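PDB 4M9C: bacterial transferase hexapeptide (Three repeats) family protein from Acinetobacter baumannii, which acts as an acetyltransferase in the biosynthesis of UDP-N,N'-diacetylbacillosamine, probably passing an acetyl group from acetyl-CoA to the amino group of a UDP-sugar. Local coordinates for residues S134-A137 with H138-I142; V104-G107 with E108-L112; I68-N72 with S73-E77. All blocks are in the same frame, centred on the assembly; numbering follows the deposited sequence.

Interaction 1 of 3, residues S134-A137 with H138-I142; sequences SYVA and HDCVI
Val136 and Ile142 reach toward each other tip to tip across a tight bend of the chain, with Val136 CG2 3.6 Å from Ile142 CD1. The other methyl, Val136 CG1, is shared: it lies 3.7 Å from the same Ile142 CD1 and also meets the CB of Cys140, at 3.6 Å. Ile142 CG1 stands opposite the carbonyl carbon about CA-CB (chi1 -69°), and from there the fully extended chain (chi2 -179°) carries CD1 across to the valine. Beside this apolar patch Cys140 SG comes to 3.4 Å from Ala137 O and also borders Val136 CG1. Ile142 CD1 thus lies against both methyls of Val136, while Cys140 CB meets CG1 alone.

The bend itself is made by Ala137, His138 and Asp139, the last with a positive phi. The His138 and Asp139 side chains turn outward, away from the apolar group, and pair with each other: His138 ND1 donates to Asp139 OD2 at 2.7 Å. The bond lies close to the imidazole plane and reaches the anti side of the carboxylate, somewhat out of the carboxylate plane. The other oxygen, Asp139 OD1, forms a salt bridge with Lys15 of the second subunit, so each carboxylate oxygen has a partner, which should limit its rotation, and Phe13 of that subunit meets the His138 ring nearly at right angles.

Further in, Phe148 packs on both Val136 and Ile142, and backbone bonds of Val136 to Cys117 and Thr119 and of Tyr135 to Cys154 set the strand between its neighbours. The arrangement is a corner of a left-handed parallel beta-helix, where the chain passes from one face of the prism to the next, with apolar side chains and a cysteine inside and a His-carboxylate pair outside at a subunit interface.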
ATOM      1  N   SER A 134      -3.673   4.265   3.839  1.00 20.43           N
ATOM      2  CA  SER A 134      -4.960   4.823   3.430  1.00 21.27           C
ATOM      3  C   SER A 134      -4.772   5.910   2.363  1.00 24.53           C
ATOM      4  O   SER A 134      -3.709   6.529   2.268  1.00 24.43           O
ATOM      5  CB  SER A 134      -5.777   5.346   4.626  1.00 23.36           C
ATOM      6  OG  SER A 134      -5.169   6.472   5.241  1.00 23.49           O
ATOM      7  N   TYR A 135      -5.801   6.134   1.552  1.00 21.82           N
ATOM      8  CA  TYR A 135      -5.722   7.174   0.533  1.00 21.77           C
ATOM      9  C   TYR A 135      -7.059   7.837   0.258  1.00 23.55           C
ATOM     10  O   TYR A 135      -8.113   7.291   0.573  1.00 23.42           O
ATOM     11  CB  TYR A 135      -5.147   6.611  -0.767  1.00 20.36           C
ATOM     12  CG  TYR A 135      -6.051   5.655  -1.510  1.00 23.44           C
ATOM     13  CD1 TYR A 135      -7.179   6.112  -2.188  1.00 22.35           C
ATOM     14  CD2 TYR A 135      -5.747   4.303  -1.584  1.00 21.05           C
ATOM     15  CE1 TYR A 135      -8.004   5.234  -2.901  1.00 22.51           C
ATOM     16  CE2 TYR A 135      -6.562   3.423  -2.290  1.00 22.93           C
ATOM     17  CZ  TYR A 135      -7.687   3.896  -2.944  1.00 23.67           C
ATOM     18  OH  TYR A 135      -8.490   3.021  -3.640  1.00 25.41           O
ATOM     19  N   VAL A 136      -6.999   9.033  -0.313  1.00 22.01           N
ATOM     20  CA  VAL A 136      -8.175   9.746  -0.784  1.00 23.91           C
ATOM     21  C   VAL A 136      -7.931  10.124  -2.250  1.00 25.02           C
ATOM     22  O   VAL A 136      -6.930  10.777  -2.569  1.00 26.57           O
ATOM     23  CB  VAL A 136      -8.397  11.040   0.016  1.00 26.10           C
ATOM     24  CG1 VAL A 136      -9.625  11.781  -0.509  1.00 27.17           C
ATOM     25  CG2 VAL A 136      -8.507  10.742   1.519  1.00 25.24           C
ATOM     26  N   ALA A 137      -8.831   9.716  -3.136  1.00 23.85           N
ATOM     27  CA  ALA A 137      -8.630   9.937  -4.567  1.00 26.66           C
ATOM     28  C   ALA A 137      -9.333  11.212  -5.025  1.00 27.07           C
ATOM     29  O   ALA A 137      -9.788  11.996  -4.195  1.00 29.78           O
ATOM     30  CB  ALA A 137      -9.096   8.749  -5.357  1.00 24.56           C
ATOM     31  N   HIS A 138      -9.443  11.400  -6.338  1.00 26.61           N
ATOM     32  CA  HIS A 138      -9.797  12.707  -6.910  1.00 28.52           C
ATOM     33  C   HIS A 138     -11.234  13.153  -6.623  1.00 28.10           C
ATOM     34  O   HIS A 138     -12.156  12.334  -6.597  1.00 28.50           O
ATOM     35  CB  HIS A 138      -9.575  12.699  -8.432  1.00 28.29           C
ATOM     36  CG  HIS A 138     -10.525  11.807  -9.165  1.00 23.58           C
ATOM     37  ND1 HIS A 138     -11.762  12.234  -9.600  1.00 32.67           N
ATOM     38  CD2 HIS A 138     -10.436  10.502  -9.511  1.00 27.40           C
ATOM     39  CE1 HIS A 138     -12.389  11.235 -10.194  1.00 29.43           C
ATOM     40  NE2 HIS A 138     -11.610  10.168 -10.148  1.00 33.61           N
ATOM     41  N   ASP A 139     -11.405  14.455  -6.418  1.00 25.52           N
ATOM     42  CA  ASP A 139     -12.726  15.065  -6.307  1.00 26.31           C
ATOM     43  C   ASP A 139     -13.517  14.611  -5.085  1.00 29.29           C
ATOM     44  O   ASP A 139     -14.737  14.552  -5.119  1.00 30.79           O
ATOM     45  CB  ASP A 139     -13.525  14.848  -7.600  1.00 25.18           C
ATOM     46  CG  ASP A 139     -12.852  15.504  -8.806  1.00 33.10           C
ATOM     47  OD1 ASP A 139     -12.662  16.737  -8.785  1.00 30.56           O
ATOM     48  OD2 ASP A 139     -12.474  14.782  -9.753  1.00 33.55           O
ATOM     49  N   CYS A 140     -12.826  14.307  -3.998  1.00 28.46           N
ATOM     50  CA  CYS A 140     -13.525  13.925  -2.779  1.00 31.04           C
ATOM     51  C   CYS A 140     -13.695  15.131  -1.876  1.00 30.61           C
ATOM     52  O   CYS A 140     -12.915  16.074  -1.943  1.00 26.26           O
ATOM     53  CB  CYS A 140     -12.764  12.838  -2.039  1.00 23.67           C
ATOM     54  SG  CYS A 140     -12.864  11.275  -2.846  1.00 28.11           S
ATOM     55  N   VAL A 141     -14.739  15.108  -1.056  1.00 28.22           N
ATOM     56  CA  VAL A 141     -14.906  16.115  -0.031  1.00 26.78           C
ATOM     57  C   VAL A 141     -15.023  15.368   1.288  1.00 31.54           C
ATOM     58  O   VAL A 141     -15.851  14.465   1.443  1.00 29.86           O
ATOM     59  CB  VAL A 141     -16.143  16.996  -0.280  1.00 29.69           C
ATOM     60  CG1 VAL A 141     -16.313  18.002   0.853  1.00 31.19           C
ATOM     61  CG2 VAL A 141     -16.028  17.704  -1.640  1.00 26.39           C
ATOM     62  N   ILE A 142     -14.171  15.734   2.234  1.00 30.69           N
ATOM     63  CA  ILE A 142     -14.099  15.035   3.499  1.00 30.56           C
ATOM     64  C   ILE A 142     -14.267  16.040   4.620  1.00 30.58           C
ATOM     65  O   ILE A 142     -13.599  17.066   4.631  1.00 27.67           O
ATOM     66  CB  ILE A 142     -12.771  14.293   3.615  1.00 30.44           C
ATOM     67  CG1 ILE A 142     -12.762  13.142   2.606  1.00 31.20           C
ATOM     68  CG2 ILE A 142     -12.573  13.772   5.026  1.00 28.21           C
ATOM     69  CD1 ILE A 142     -11.504  12.327   2.640  1.00 38.26           C
TER

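Interaction 2 of 3, residues V104-G107 with E108-L112; sequences VEIG and EGSLL
Ile106 and Ser110 meet across a turn of the left-handed beta-helix, where the chain leaves strand 104-106 and enters strand 111-112 on the next face of the prism. The serine CB points back toward the first strand, and its nearest partner there is the branch methyl Ile106 CG2, at 3.6 Å. The same Ser110 CB also comes to 4.1 Å from Gly107 O. One bond further out, Ser110 OG still brushes Ile106 CG2, at 3.8 Å. It sits between the backbone N and the carbonyl carbon of its own residue (chi1 63°), which turns the hydroxyl to a water lying in the mouth of the bend.

The turn runs through Gly107, Glu108 and Gly109; Gly109 has a positive phi, which a residue without a CB adopts readily. Glu108 directs its extended chain outward from the turn, where it touches Lys126 and Phe127. Backbone bonds of Gly107 to Ile124 and of Ser110 to Val93 tie the two arms to adjoining parts of the chain. No direct hydrogen bond spans the turn, and the water closes it: it donates to Gly107 O at 2.7 Å and bonds Ser110 OG at 2.6 Å.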
ATOM      1  N   VAL A 104      -5.060  20.064  -3.314  1.00 30.72           N
ATOM      2  CA  VAL A 104      -5.563  19.399  -2.126  1.00 31.68           C
ATOM      3  C   VAL A 104      -5.596  20.405  -0.997  1.00 33.30           C
ATOM      4  O   VAL A 104      -4.568  20.959  -0.608  1.00 31.80           O
ATOM      5  CB  VAL A 104      -4.716  18.189  -1.737  1.00 30.13           C
ATOM      6  CG1 VAL A 104      -5.277  17.545  -0.466  1.00 28.17           C
ATOM      7  CG2 VAL A 104      -4.693  17.178  -2.884  1.00 25.70           C
ATOM      8  N   GLU A 105      -6.799  20.659  -0.501  1.00 29.02           N
ATOM      9  CA  GLU A 105      -7.019  21.625   0.560  1.00 31.08           C
ATOM     10  C   GLU A 105      -7.342  20.858   1.847  1.00 31.19           C
ATOM     11  O   GLU A 105      -8.244  20.017   1.866  1.00 31.57           O
ATOM     12  CB  GLU A 105      -8.164  22.549   0.148  1.00 35.36           C
ATOM     13  CG  GLU A 105      -8.570  23.595   1.159  1.00 47.53           C
ATOM     14  CD  GLU A 105      -9.965  24.145   0.870  1.00 59.76           C
ATOM     15  OE1 GLU A 105     -10.812  24.152   1.796  1.00 60.83           O
ATOM     16  OE2 GLU A 105     -10.216  24.556  -0.289  1.00 65.22           O
ATOM     17  N   ILE A 106      -6.594  21.136   2.913  1.00 33.64           N
ATOM     18  CA  ILE A 106      -6.663  20.350   4.141  1.00 30.56           C
ATOM     19  C   ILE A 106      -6.774  21.262   5.360  1.00 34.59           C
ATOM     20  O   ILE A 106      -5.955  22.166   5.525  1.00 30.14           O
ATOM     21  CB  ILE A 106      -5.373  19.510   4.327  1.00 29.90           C
ATOM     22  CG1 ILE A 106      -5.076  18.674   3.082  1.00 34.19           C
ATOM     23  CG2 ILE A 106      -5.485  18.617   5.559  1.00 29.22           C
ATOM     24  CD1 ILE A 106      -3.683  18.038   3.088  1.00 33.39           C
ATOM     25  N   GLY A 107      -7.756  21.009   6.226  1.00 32.69           N
ATOM     26  CA  GLY A 107      -7.891  21.766   7.463  1.00 28.62           C
ATOM     27  C   GLY A 107      -6.792  21.459   8.473  1.00 31.89           C
ATOM     28  O   GLY A 107      -6.044  20.498   8.305  1.00 29.27           O
ATOM     29  N   GLU A 108      -6.697  22.272   9.527  1.00 27.45           N
ATOM     30  CA  GLU A 108      -5.676  22.103  10.557  1.00 29.84           C
ATOM     31  C   GLU A 108      -5.736  20.741  11.258  1.00 27.22           C
ATOM     32  O   GLU A 108      -6.771  20.070  11.271  1.00 28.45           O
ATOM     33  CB  GLU A 108      -5.817  23.200  11.615  1.00 29.47           C
ATOM     34  CG  GLU A 108      -7.155  23.135  12.347  1.00 33.49           C
ATOM     35  CD  GLU A 108      -7.314  24.221  13.403  1.00 38.34           C
ATOM     36  OE1 GLU A 108      -8.435  24.356  13.935  1.00 38.30           O
ATOM     37  OE2 GLU A 108      -6.327  24.935  13.698  1.00 41.48           O
ATOM     38  N   GLY A 109      -4.620  20.345  11.859  1.00 27.81           N
ATOM     39  CA  GLY A 109      -4.586  19.143  12.674  1.00 29.56           C
ATOM     40  C   GLY A 109      -4.656  17.835  11.908  1.00 29.31           C
ATOM     41  O   GLY A 109      -5.074  16.817  12.456  1.00 24.81           O
ATOM     42  N   SER A 110      -4.235  17.841  10.648  1.00 27.46           N
ATOM     43  CA  SER A 110      -4.207  16.593   9.892  1.00 24.22           C
ATOM     44  C   SER A 110      -3.080  15.692  10.383  1.00 24.64           C
ATOM     45  O   SER A 110      -2.078  16.155  10.924  1.00 25.44           O
ATOM     46  CB  SER A 110      -4.091  16.843   8.379  1.00 26.43           C
ATOM     47  OG  SER A 110      -2.870  17.500   8.069  1.00 29.54           O
ATOM     48  N   LEU A 111      -3.267  14.391  10.213  1.00 24.75           N
ATOM     49  CA  LEU A 111      -2.258  13.418  10.587  1.00 27.03           C
ATOM     50  C   LEU A 111      -2.196  12.361   9.491  1.00 26.23           C
ATOM     51  O   LEU A 111      -3.129  11.577   9.332  1.00 24.77           O
ATOM     52  CB  LEU A 111      -2.630  12.773  11.923  1.00 27.35           C
ATOM     53  CG  LEU A 111      -1.796  11.553  12.318  1.00 33.73           C
ATOM     54  CD1 LEU A 111      -0.349  11.942  12.565  1.00 25.54           C
ATOM     55  CD2 LEU A 111      -2.390  10.888  13.546  1.00 31.23           C
ATOM     56  N   LEU A 112      -1.113  12.354   8.717  1.00 27.16           N
ATOM     57  CA  LEU A 112      -0.997  11.426   7.588  1.00 27.82           C
ATOM     58  C   LEU A 112       0.150  10.461   7.838  1.00 24.79           C
ATOM     59  O   LEU A 112       1.315  10.858   7.814  1.00 26.62           O
ATOM     60  CB  LEU A 112      -0.784  12.195   6.273  1.00 21.82           C
ATOM     61  CG  LEU A 112      -1.776  13.347   6.047  1.00 23.82           C
ATOM     62  CD1 LEU A 112      -1.373  14.251   4.853  1.00 23.70           C
ATOM     63  CD2 LEU A 112      -3.185  12.834   5.887  1.00 23.68           C
TER
HETATM   64  O   HOH W   1      -3.399  19.971   8.581  1.00 26.15           O

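Interaction 3 of 3, residues I68-N72 with S73-E77; sequences IAIAN and SVVRE
With chi1 at -175°, the Asn72 amide is carried opposite the main-chain nitrogen, and OD1 reaches the first turn of helix 73-85, where it accepts from Val75 N at 3.1 Å. This bond is nearly straight at the hydrogen (171°), although the nitrogen stands well above the amide's carbonyl plane. A weak second bond comes to Asn72 OD1 from Val74 N. The amide also crosses the valine at about a right angle, with Asn72 CG 3.5 Å from Val75 CG2.

Arg76 starts extended, then bends at chi3 (79°), turning the edge of its guanidinium to the carbonyls of the preceding loop. Arg76 NH2 binds Ile70 O at 3.0 Å, on a lone pair in the carbonyl plane though tilted from the guanidinium plane, and Ala71 O weakly at 2.8 Å. Its aliphatic part lies against Ile68, with Arg76 CG 3.9 Å from Ile68 CG2. NE is held by Phe127 O and NH1 by Thr147, so one side chain joins this loop to the beta-helix.

Arg76 N donates to Asn72 O at 2.9 Å, an i to i+4 helical bond. The Asn N-cap marks the passage from a parallel strand to its helix in the Rossmann-like PglD N-terminal domain.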
ATOM      1  N   ILE A  68      -2.826  15.319  18.139  1.00 28.12           N
ATOM      2  CA  ILE A  68      -3.695  14.377  18.825  1.00 24.26           C
ATOM      3  C   ILE A  68      -3.621  13.038  18.095  1.00 28.21           C
ATOM      4  O   ILE A  68      -4.102  12.912  16.976  1.00 26.72           O
ATOM      5  CB  ILE A  68      -5.142  14.893  18.827  1.00 29.37           C
ATOM      6  CG1 ILE A  68      -5.227  16.221  19.604  1.00 30.76           C
ATOM      7  CG2 ILE A  68      -6.101  13.828  19.393  1.00 30.67           C
ATOM      8  CD1 ILE A  68      -6.513  17.016  19.345  1.00 30.03           C
ATOM      9  N   ALA A  69      -3.009  12.046  18.732  1.00 27.08           N
ATOM     10  CA  ALA A  69      -2.839  10.731  18.128  1.00 26.08           C
ATOM     11  C   ALA A  69      -4.139   9.919  18.136  1.00 30.19           C
ATOM     12  O   ALA A  69      -4.292   8.953  17.387  1.00 31.13           O
ATOM     13  CB  ALA A  69      -1.743   9.968  18.868  1.00 26.40           C
ATOM     14  N   ILE A  70      -5.074  10.319  18.987  1.00 28.36           N
ATOM     15  CA  ILE A  70      -6.291   9.536  19.227  1.00 27.30           C
ATOM     16  C   ILE A  70      -7.211   9.421  18.016  1.00 27.22           C
ATOM     17  O   ILE A  70      -7.664  10.431  17.464  1.00 27.24           O
ATOM     18  CB  ILE A  70      -7.034  10.099  20.447  1.00 29.54           C
ATOM     19  CG1 ILE A  70      -6.162   9.887  21.695  1.00 29.07           C
ATOM     20  CG2 ILE A  70      -8.426   9.457  20.592  1.00 29.57           C
ATOM     21  CD1 ILE A  70      -6.553  10.735  22.898  1.00 33.65           C
ATOM     22  N   ALA A  71      -7.470   8.182  17.593  1.00 25.09           N
ATOM     23  CA  ALA A  71      -8.282   7.923  16.405  1.00 27.18           C
ATOM     24  C   ALA A  71      -9.773   8.138  16.670  1.00 28.97           C
ATOM     25  O   ALA A  71     -10.514   8.567  15.785  1.00 25.93           O
ATOM     26  CB  ALA A  71      -8.032   6.499  15.882  1.00 28.83           C
ATOM     27  N   ASN A  72     -10.203   7.817  17.890  1.00 28.39           N
ATOM     28  CA  ASN A  72     -11.593   8.036  18.316  1.00 29.41           C
ATOM     29  C   ASN A  72     -11.994   9.484  18.081  1.00 27.13           C
ATOM     30  O   ASN A  72     -11.535  10.378  18.789  1.00 26.50           O
ATOM     31  CB  ASN A  72     -11.730   7.711  19.807  1.00 25.73           C
ATOM     32  CG  ASN A  72     -13.180   7.798  20.310  1.00 31.46           C
ATOM     33  OD1 ASN A  72     -13.955   8.664  19.904  1.00 29.16           O
ATOM     34  ND2 ASN A  72     -13.534   6.897  21.206  1.00 27.68           N
ATOM     35  N   SER A  73     -12.865   9.722  17.108  1.00 26.96           N
ATOM     36  CA  SER A  73     -13.116  11.096  16.673  1.00 29.74           C
ATOM     37  C   SER A  73     -13.972  11.912  17.641  1.00 28.33           C
ATOM     38  O   SER A  73     -13.873  13.136  17.682  1.00 27.10           O
ATOM     39  CB  SER A  73     -13.707  11.137  15.261  1.00 28.21           C
ATOM     40  OG  SER A  73     -15.088  10.840  15.254  1.00 32.43           O
ATOM     41  N   VAL A  74     -14.819  11.232  18.406  1.00 28.89           N
ATOM     42  CA  VAL A  74     -15.639  11.908  19.401  1.00 29.39           C
ATOM     43  C   VAL A  74     -14.727  12.456  20.489  1.00 27.34           C
ATOM     44  O   VAL A  74     -14.866  13.594  20.918  1.00 31.03           O
ATOM     45  CB  VAL A  74     -16.688  10.949  20.017  1.00 31.46           C
ATOM     46  CG1 VAL A  74     -17.194  11.487  21.354  1.00 33.84           C
ATOM     47  CG2 VAL A  74     -17.831  10.729  19.052  1.00 30.46           C
ATOM     48  N   VAL A  75     -13.785  11.634  20.927  1.00 26.55           N
ATOM     49  CA  VAL A  75     -12.811  12.061  21.922  1.00 25.43           C
ATOM     50  C   VAL A  75     -11.936  13.179  21.338  1.00 28.66           C
ATOM     51  O   VAL A  75     -11.634  14.174  22.011  1.00 27.76           O
ATOM     52  CB  VAL A  75     -11.927  10.870  22.360  1.00 25.77           C
ATOM     53  CG1 VAL A  75     -10.706  11.355  23.155  1.00 25.48           C
ATOM     54  CG2 VAL A  75     -12.746   9.856  23.154  1.00 29.82           C
ATOM     55  N   ARG A  76     -11.543  13.009  20.076  1.00 24.89           N
ATOM     56  CA  ARG A  76     -10.657  13.961  19.409  1.00 27.08           C
ATOM     57  C   ARG A  76     -11.281  15.351  19.386  1.00 28.49           C
ATOM     58  O   ARG A  76     -10.598  16.336  19.645  1.00 27.36           O
ATOM     59  CB  ARG A  76     -10.289  13.486  17.978  1.00 20.63           C
ATOM     60  CG  ARG A  76      -9.330  14.439  17.233  1.00 26.09           C
ATOM     61  CD  ARG A  76      -8.483  13.706  16.168  1.00 25.83           C
ATOM     62  NE  ARG A  76      -9.194  13.423  14.910  1.00 19.14           N
ATOM     63  CZ  ARG A  76      -9.717  12.243  14.582  1.00 23.77           C
ATOM     64  NH1 ARG A  76     -10.317  12.076  13.407  1.00 22.66           N
ATOM     65  NH2 ARG A  76      -9.644  11.224  15.424  1.00 26.30           N
ATOM     66  N   GLU A  77     -12.575  15.433  19.082  1.00 29.25           N
ATOM     67  CA  GLU A  77     -13.264  16.726  19.069  1.00 29.96           C
ATOM     68  C   GLU A  77     -13.329  17.392  20.443  1.00 34.79           C
ATOM     69  O   GLU A  77     -13.156  18.609  20.560  1.00 32.25           O
ATOM     70  CB  GLU A  77     -14.684  16.598  18.513  1.00 29.41           C
ATOM     71  CG  GLU A  77     -15.423  17.935  18.448  1.00 29.22           C
ATOM     72  CD  GLU A  77     -16.783  17.824  17.772  1.00 39.41           C
ATOM     73  OE1 GLU A  77     -17.230  18.810  17.149  1.00 43.60           O
ATOM     74  OE2 GLU A  77     -17.407  16.746  17.864  1.00 37.93           O
TER

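In the fold
Interactions 1 and 2 are two different corners of the beta-helix, the first entering and the second leaving the sheet that contains strands 104-106 and 141-142; their centres lie about 12 Å apart. Interaction 1 is buried and apolar within, with its polar pair turned to a neighbouring subunit, whereas interaction 2 is only partly buried, touches no other chain of the assembly and relies on a water. Interaction 3 belongs to the N-terminal domain and differs in kind, being built from capping and guanidinium bonds to backbone carbonyls. Its nearest atoms are about 4 Å from those of interaction 2, placing it close to the beginning of the beta-helix.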